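Local coordinates for putative capsular polysaccharide biosynthesis protein (Streptococcus pneumoniae serotype 4, PDB 6EWJ), which is probably a pyridoxal phosphate-dependent sugar aminotransferase of teichoic acid biosynthesis, at residues 345-356 against 373-384. Numbering follows the deposited sequence.
Sequences IASNVHYKPLPL and AYAFFENEITLP
Ala373 on helix 371-378 meets the ring of Pro353, CB to CB 4.1 Å. One turn later, Phe376 brings the edge of its ring up to the carbonyl oxygen of His350. Phe377, its CG anti to the backbone N (chi1 156°), is turned into the loop: Val349 CG1 lies at the ring edge, 3.7 Å from CD1, Pro353 CD approaches CG obliquely, and the Leu356 side chain, running against that of Phe377, sets CD1 obliquely by CE2. Lys352 lies alongside Phe377, pointing the same way, and touches CE1 with its CG, while its NZ forms a salt bridge with Glu254 of the second subunit.

Past the helix, Glu380 bends at chi2 (-78°), which curls its carboxylate back to the loop backbone. Glu380 OE1 accepts the N-H of His350, N to OE1 2.9 Å, from above the carboxylate plane, and OE2 receives the Thr382 hydroxyl through its syn lone pair. With its proton given to Glu380, Thr382 OG1 accepts a bond from His350 ND1 (2.7 Å) that lies nearly in the imidazole plane. This chain of bonds helps hold the histidine ring in its rotation and may polarise it. Backbone bonds in both directions join Asn348 and Thr382 as a single antiparallel bridge, the N-H of Thr382 reaching Asn348 O at 2.7 Å. Pro384 closes the contact with CG 3.1 Å from Ala346 O, a buried carbonyl oxygen without a polar partner.

This bridge joins the loop to strand 380-383, outermost in the chain's three-stranded antiparallel sheet. A cis peptide links His350 to Tyr351, which, beside His179, binds pyridoxal phosphate in the holo protein, a fold-type I enzyme; no cofactor is bound here.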
ATOM      1  N   ILE A 345     -31.512   0.948  13.318  1.00 35.80           N
ATOM      2  CA  ILE A 345     -30.354   1.685  13.815  1.00 33.95           C
ATOM      3  C   ILE A 345     -29.106   0.814  13.846  1.00 31.91           C
ATOM      4  O   ILE A 345     -29.003  -0.098  14.680  1.00 31.39           O
ATOM      5  CB  ILE A 345     -30.620   2.231  15.240  1.00 34.34           C
ATOM      6  CG1 ILE A 345     -31.823   3.170  15.224  1.00 35.68           C
ATOM      7  CG2 ILE A 345     -29.403   2.984  15.761  1.00 33.70           C
ATOM      8  CD1 ILE A 345     -32.395   3.461  16.587  1.00 36.64           C
ATOM      9  N   ALA A 346     -28.150   1.143  12.983  1.00 30.60           N
ATOM     10  CA  ALA A 346     -26.851   0.476  12.947  1.00 29.64           C
ATOM     11  C   ALA A 346     -26.008   0.966  14.136  1.00 28.47           C
ATOM     12  O   ALA A 346     -26.158   2.105  14.595  1.00 28.98           O
ATOM     13  CB  ALA A 346     -26.128   0.751  11.630  1.00 29.05           C
ATOM     14  N   SER A 347     -25.226   0.059  14.693  1.00 27.23           N
ATOM     15  CA  SER A 347     -24.422   0.363  15.868  1.00 26.33           C
ATOM     16  C   SER A 347     -23.185  -0.497  15.770  1.00 25.71           C
ATOM     17  O   SER A 347     -23.103  -1.402  14.891  1.00 25.54           O
ATOM     18  CB  SER A 347     -25.213   0.148  17.171  1.00 26.93           C
ATOM     19  OG  SER A 347     -25.553  -1.217  17.420  1.00 27.12           O
ATOM     20  N   ASN A 348     -22.208  -0.215  16.615  1.00 24.41           N
ATOM     21  CA  ASN A 348     -20.967  -0.891  16.538  1.00 24.33           C
ATOM     22  C   ASN A 348     -20.345  -0.972  17.875  1.00 22.89           C
ATOM     23  O   ASN A 348     -20.907  -0.473  18.862  1.00 22.51           O
ATOM     24  CB  ASN A 348     -20.066  -0.135  15.560  1.00 26.28           C
ATOM     25  CG  ASN A 348     -19.151  -1.034  14.785  1.00 28.59           C
ATOM     26  OD1 ASN A 348     -18.845  -2.171  15.192  1.00 30.30           O
ATOM     27  ND2 ASN A 348     -18.657  -0.517  13.673  1.00 30.44           N
ATOM     28  N   VAL A 349     -19.213  -1.665  17.943  1.00 22.24           N
ATOM     29  CA  VAL A 349     -18.497  -1.862  19.195  1.00 22.07           C
ATOM     30  C   VAL A 349     -17.054  -1.495  18.956  1.00 21.53           C
ATOM     31  O   VAL A 349     -16.408  -2.021  18.038  1.00 21.39           O
ATOM     32  CB  VAL A 349     -18.611  -3.310  19.780  1.00 22.00           C
ATOM     33  CG1 VAL A 349     -17.702  -3.474  21.002  1.00 22.11           C
ATOM     34  CG2 VAL A 349     -20.033  -3.642  20.135  1.00 23.22           C
ATOM     35  N   HIS A 350     -16.567  -0.552  19.745  1.00 21.38           N
ATOM     36  CA  HIS A 350     -15.170  -0.136  19.725  1.00 21.12           C
ATOM     37  C   HIS A 350     -14.643  -0.231  21.155  1.00 21.81           C
ATOM     38  O   HIS A 350     -14.938   0.668  21.982  1.00 21.94           O
ATOM     39  CB  HIS A 350     -15.033   1.301  19.256  1.00 21.19           C
ATOM     40  CG  HIS A 350     -15.541   1.547  17.873  1.00 20.75           C
ATOM     41  ND1 HIS A 350     -16.874   1.729  17.609  1.00 21.11           N
ATOM     42  CD2 HIS A 350     -14.909   1.590  16.684  1.00 20.85           C
ATOM     43  CE1 HIS A 350     -17.045   1.918  16.316  1.00 20.94           C
ATOM     44  NE2 HIS A 350     -15.869   1.804  15.725  1.00 21.25           N
ATOM     45  N   TYR A 351     -13.907  -1.278  21.508  1.00 22.01           N
ATOM     46  CA  TYR A 351     -13.528  -2.431  20.664  1.00 21.86           C
ATOM     47  C   TYR A 351     -13.419  -3.640  21.546  1.00 22.50           C
ATOM     48  O   TYR A 351     -13.365  -3.537  22.754  1.00 22.34           O
ATOM     49  CB  TYR A 351     -12.139  -2.279  20.095  1.00 21.78           C
ATOM     50  CG  TYR A 351     -11.882  -1.155  19.131  1.00 21.41           C
ATOM     51  CD1 TYR A 351     -12.122  -1.318  17.784  1.00 21.16           C
ATOM     52  CD2 TYR A 351     -11.359   0.081  19.572  1.00 21.46           C
ATOM     53  CE1 TYR A 351     -11.856  -0.285  16.871  1.00 21.20           C
ATOM     54  CE2 TYR A 351     -11.091   1.109  18.648  1.00 21.50           C
ATOM     55  CZ  TYR A 351     -11.344   0.900  17.289  1.00 20.95           C
ATOM     56  OH  TYR A 351     -11.078   1.923  16.323  1.00 20.81           O
ATOM     57  N   LYS A 352     -13.401  -4.820  20.918  1.00 23.15           N
ATOM     58  CA  LYS A 352     -12.906  -6.000  21.565  1.00 23.38           C
ATOM     59  C   LYS A 352     -11.491  -5.697  21.982  1.00 22.14           C
ATOM     60  O   LYS A 352     -10.738  -5.208  21.176  1.00 23.08           O
ATOM     61  CB  LYS A 352     -12.831  -7.162  20.576  1.00 24.15           C
ATOM     62  CG  LYS A 352     -14.149  -7.750  20.240  1.00 25.25           C
ATOM     63  CD  LYS A 352     -13.936  -9.115  19.570  1.00 25.74           C
ATOM     64  CE  LYS A 352     -15.242  -9.815  19.416  1.00 27.07           C
ATOM     65  NZ  LYS A 352     -15.086 -11.068  18.603  1.00 27.36           N
ATOM     66  N   PRO A 353     -11.104  -5.996  23.239  1.00 21.30           N
ATOM     67  CA  PRO A 353      -9.729  -5.775  23.612  1.00 20.23           C
ATOM     68  C   PRO A 353      -8.878  -6.749  22.781  1.00 19.74           C
ATOM     69  O   PRO A 353      -9.346  -7.841  22.445  1.00 19.77           O
ATOM     70  CB  PRO A 353      -9.688  -6.191  25.086  1.00 20.80           C
ATOM     71  CG  PRO A 353     -11.081  -6.014  25.549  1.00 21.41           C
ATOM     72  CD  PRO A 353     -11.927  -6.392  24.387  1.00 21.52           C
ATOM     73  N   LEU A 354      -7.656  -6.346  22.479  1.00 19.14           N
ATOM     74  CA  LEU A 354      -6.767  -7.146  21.621  1.00 18.76           C
ATOM     75  C   LEU A 354      -6.637  -8.610  22.078  1.00 19.43           C
ATOM     76  O   LEU A 354      -6.706  -9.467  21.244  1.00 18.86           O
ATOM     77  CB  LEU A 354      -5.410  -6.488  21.511  1.00 18.79           C
ATOM     78  CG  LEU A 354      -5.476  -5.082  20.861  1.00 18.23           C
ATOM     79  CD1 LEU A 354      -4.055  -4.583  20.710  1.00 18.36           C
ATOM     80  CD2 LEU A 354      -6.141  -5.023  19.488  1.00 17.80           C
ATOM     81  N   PRO A 355      -6.540  -8.865  23.416  1.00 19.76           N
ATOM     82  CA  PRO A 355      -6.414 -10.230  23.906  1.00 21.16           C
ATOM     83  C   PRO A 355      -7.597 -11.118  23.621  1.00 21.52           C
ATOM     84  O   PRO A 355      -7.431 -12.299  23.725  1.00 21.98           O
ATOM     85  CB  PRO A 355      -6.221 -10.051  25.409  1.00 21.28           C
ATOM     86  CG  PRO A 355      -5.627  -8.696  25.543  1.00 20.64           C
ATOM     87  CD  PRO A 355      -6.323  -7.897  24.514  1.00 19.99           C
ATOM     88  N   LEU A 356      -8.746 -10.558  23.192  1.00 21.80           N
ATOM     89  CA  LEU A 356      -9.870 -11.409  22.756  1.00 22.26           C
ATOM     90  C   LEU A 356      -9.677 -11.991  21.365  1.00 21.95           C
ATOM     91  O   LEU A 356     -10.307 -12.977  21.053  1.00 22.23           O
ATOM     92  CB  LEU A 356     -11.216 -10.683  22.799  1.00 22.64           C
ATOM     93  CG  LEU A 356     -11.898 -10.410  24.169  1.00 23.40           C
ATOM     94  CD1 LEU A 356     -13.315  -9.879  23.961  1.00 23.60           C
ATOM     95  CD2 LEU A 356     -11.947 -11.646  25.021  1.00 23.99           C
ATOM     96  N   ALA A 373      -9.915  -3.152  30.492  1.00 22.89           N
ATOM     97  CA  ALA A 373     -10.172  -3.214  29.057  1.00 22.02           C
ATOM     98  C   ALA A 373     -11.411  -4.011  28.777  1.00 21.49           C
ATOM     99  O   ALA A 373     -12.278  -3.584  28.000  1.00 21.23           O
ATOM    100  CB  ALA A 373      -8.964  -3.803  28.295  1.00 21.68           C
ATOM    101  N   TYR A 374     -11.505  -5.183  29.407  1.00 22.04           N
ATOM    102  CA  TYR A 374     -12.703  -6.008  29.265  1.00 22.05           C
ATOM    103  C   TYR A 374     -13.979  -5.262  29.699  1.00 21.94           C
ATOM    104  O   TYR A 374     -15.005  -5.362  29.056  1.00 21.31           O
ATOM    105  CB  TYR A 374     -12.580  -7.324  30.055  1.00 23.09           C
ATOM    106  CG  TYR A 374     -13.733  -8.221  29.745  1.00 23.92           C
ATOM    107  CD1 TYR A 374     -13.720  -8.990  28.564  1.00 23.93           C
ATOM    108  CD2 TYR A 374     -14.860  -8.296  30.582  1.00 25.04           C
ATOM    109  CE1 TYR A 374     -14.787  -9.778  28.230  1.00 25.05           C
ATOM    110  CE2 TYR A 374     -15.937  -9.100  30.244  1.00 25.75           C
ATOM    111  CZ  TYR A 374     -15.879  -9.836  29.072  1.00 25.84           C
ATOM    112  OH  TYR A 374     -16.908 -10.658  28.706  1.00 28.18           O
ATOM    113  N   ALA A 375     -13.912  -4.616  30.850  1.00 22.11           N
ATOM    114  CA  ALA A 375     -15.107  -4.028  31.448  1.00 22.77           C
ATOM    115  C   ALA A 375     -15.592  -2.859  30.580  1.00 22.38           C
ATOM    116  O   ALA A 375     -16.792  -2.675  30.418  1.00 22.81           O
ATOM    117  CB  ALA A 375     -14.863  -3.610  32.912  1.00 23.35           C
ATOM    118  N   PHE A 376     -14.663  -2.132  29.970  1.00 21.90           N
ATOM    119  CA  PHE A 376     -15.026  -1.058  29.019  1.00 21.88           C
ATOM    120  C   PHE A 376     -15.773  -1.587  27.818  1.00 21.35           C
ATOM    121  O   PHE A 376     -16.801  -1.050  27.442  1.00 21.99           O
ATOM    122  CB  PHE A 376     -13.762  -0.346  28.551  1.00 22.07           C
ATOM    123  CG  PHE A 376     -14.006   0.792  27.611  1.00 22.66           C
ATOM    124  CD1 PHE A 376     -14.072   0.569  26.235  1.00 22.86           C
ATOM    125  CD2 PHE A 376     -14.147   2.088  28.094  1.00 23.89           C
ATOM    126  CE1 PHE A 376     -14.262   1.626  25.344  1.00 23.53           C
ATOM    127  CE2 PHE A 376     -14.349   3.155  27.209  1.00 24.29           C
ATOM    128  CZ  PHE A 376     -14.403   2.924  25.836  1.00 23.71           C
ATOM    129  N   PHE A 377     -15.223  -2.650  27.240  1.00 20.89           N
ATOM    130  CA  PHE A 377     -15.803  -3.376  26.098  1.00 20.60           C
ATOM    131  C   PHE A 377     -17.151  -3.982  26.377  1.00 21.10           C
ATOM    132  O   PHE A 377     -18.082  -3.864  25.580  1.00 21.48           O
ATOM    133  CB  PHE A 377     -14.849  -4.480  25.653  1.00 20.67           C
ATOM    134  CG  PHE A 377     -15.514  -5.619  24.922  1.00 20.76           C
ATOM    135  CD1 PHE A 377     -16.004  -5.450  23.609  1.00 20.45           C
ATOM    136  CD2 PHE A 377     -15.636  -6.882  25.522  1.00 21.06           C
ATOM    137  CE1 PHE A 377     -16.657  -6.485  22.949  1.00 20.63           C
ATOM    138  CE2 PHE A 377     -16.283  -7.900  24.853  1.00 21.36           C
ATOM    139  CZ  PHE A 377     -16.773  -7.707  23.552  1.00 21.12           C
ATOM    140  N   GLU A 378     -17.262  -4.639  27.512  1.00 21.67           N
ATOM    141  CA  GLU A 378     -18.458  -5.367  27.873  1.00 22.70           C
ATOM    142  C   GLU A 378     -19.823  -4.649  27.692  1.00 22.52           C
ATOM    143  O   GLU A 378     -20.799  -5.278  27.253  1.00 23.19           O
ATOM    144  CB  GLU A 378     -18.339  -5.843  29.339  1.00 24.12           C
ATOM    145  CG  GLU A 378     -19.297  -6.957  29.695  1.00 25.72           C
ATOM    146  CD  GLU A 378     -19.313  -7.313  31.177  1.00 26.89           C
ATOM    147  OE1 GLU A 378     -18.525  -6.771  31.977  1.00 27.91           O
ATOM    148  OE2 GLU A 378     -20.113  -8.186  31.525  1.00 28.75           O
ATOM    149  N   ASN A 379     -19.898  -3.373  28.067  1.00 22.04           N
ATOM    150  CA  ASN A 379     -21.156  -2.612  28.022  1.00 21.95           C
ATOM    151  C   ASN A 379     -21.116  -1.445  27.008  1.00 21.31           C
ATOM    152  O   ASN A 379     -21.942  -0.551  27.059  1.00 21.25           O
ATOM    153  CB  ASN A 379     -21.544  -2.120  29.412  1.00 22.52           C
ATOM    154  CG  ASN A 379     -20.531  -1.177  30.026  1.00 22.16           C
ATOM    155  OD1 ASN A 379     -19.337  -1.204  29.693  1.00 21.45           O
ATOM    156  ND2 ASN A 379     -20.982  -0.369  30.951  1.00 22.56           N
ATOM    157  N   GLU A 380     -20.178  -1.510  26.076  1.00 20.27           N
ATOM    158  CA  GLU A 380     -19.929  -0.443  25.152  1.00 20.00           C
ATOM    159  C   GLU A 380     -20.780  -0.621  23.909  1.00 20.25           C
ATOM    160  O   GLU A 380     -20.844  -1.737  23.343  1.00 20.53           O
ATOM    161  CB  GLU A 380     -18.449  -0.371  24.794  1.00 19.40           C
ATOM    162  CG  GLU A 380     -18.032   0.904  24.071  1.00 18.96           C
ATOM    163  CD  GLU A 380     -18.390   0.940  22.589  1.00 18.87           C
ATOM    164  OE1 GLU A 380     -18.374  -0.113  21.911  1.00 18.65           O
ATOM    165  OE2 GLU A 380     -18.666   2.043  22.049  1.00 19.24           O
ATOM    166  N   ILE A 381     -21.429   0.469  23.496  1.00 20.49           N
ATOM    167  CA  ILE A 381     -22.112   0.558  22.220  1.00 20.65           C
ATOM    168  C   ILE A 381     -21.795   1.877  21.537  1.00 20.74           C
ATOM    169  O   ILE A 381     -21.938   2.966  22.121  1.00 20.34           O
ATOM    170  CB  ILE A 381     -23.635   0.386  22.376  1.00 21.72           C
ATOM    171  CG1 ILE A 381     -23.964  -1.054  22.872  1.00 21.87           C
ATOM    172  CG2 ILE A 381     -24.357   0.585  21.060  1.00 22.00           C
ATOM    173  CD1 ILE A 381     -25.394  -1.241  23.340  1.00 22.94           C
ATOM    174  N   THR A 382     -21.402   1.791  20.275  1.00 20.40           N
ATOM    175  CA  THR A 382     -21.158   2.963  19.506  1.00 20.76           C
ATOM    176  C   THR A 382     -22.370   3.252  18.638  1.00 21.45           C
ATOM    177  O   THR A 382     -22.793   2.407  17.846  1.00 21.44           O
ATOM    178  CB  THR A 382     -19.911   2.816  18.627  1.00 20.03           C
ATOM    179  OG1 THR A 382     -18.880   2.216  19.383  1.00 19.95           O
ATOM    180  CG2 THR A 382     -19.422   4.143  18.134  1.00 19.91           C
ATOM    181  N   LEU A 383     -22.914   4.457  18.790  1.00 22.02           N
ATOM    182  CA  LEU A 383     -24.016   4.939  17.955  1.00 22.83           C
ATOM    183  C   LEU A 383     -23.483   5.688  16.772  1.00 22.37           C
ATOM    184  O   LEU A 383     -22.369   6.195  16.859  1.00 21.41           O
ATOM    185  CB  LEU A 383     -24.910   5.899  18.744  1.00 23.86           C
ATOM    186  CG  LEU A 383     -25.473   5.370  20.071  1.00 24.60           C
ATOM    187  CD1 LEU A 383     -26.323   6.447  20.722  1.00 25.38           C
ATOM    188  CD2 LEU A 383     -26.266   4.098  19.875  1.00 25.34           C
ATOM    189  N   PRO A 384     -24.277   5.772  15.681  1.00 22.87           N
ATOM    190  CA  PRO A 384     -23.852   6.432  14.482  1.00 22.83           C
ATOM    191  C   PRO A 384     -23.496   7.916  14.748  1.00 23.04           C
ATOM    192  O   PRO A 384     -24.191   8.593  15.526  1.00 23.67           O
ATOM    193  CB  PRO A 384     -25.091   6.342  13.586  1.00 23.80           C
ATOM    194  CG  PRO A 384     -25.731   5.086  13.988  1.00 24.12           C
ATOM    195  CD  PRO A 384     -25.601   5.147  15.493  1.00 23.94           C
TER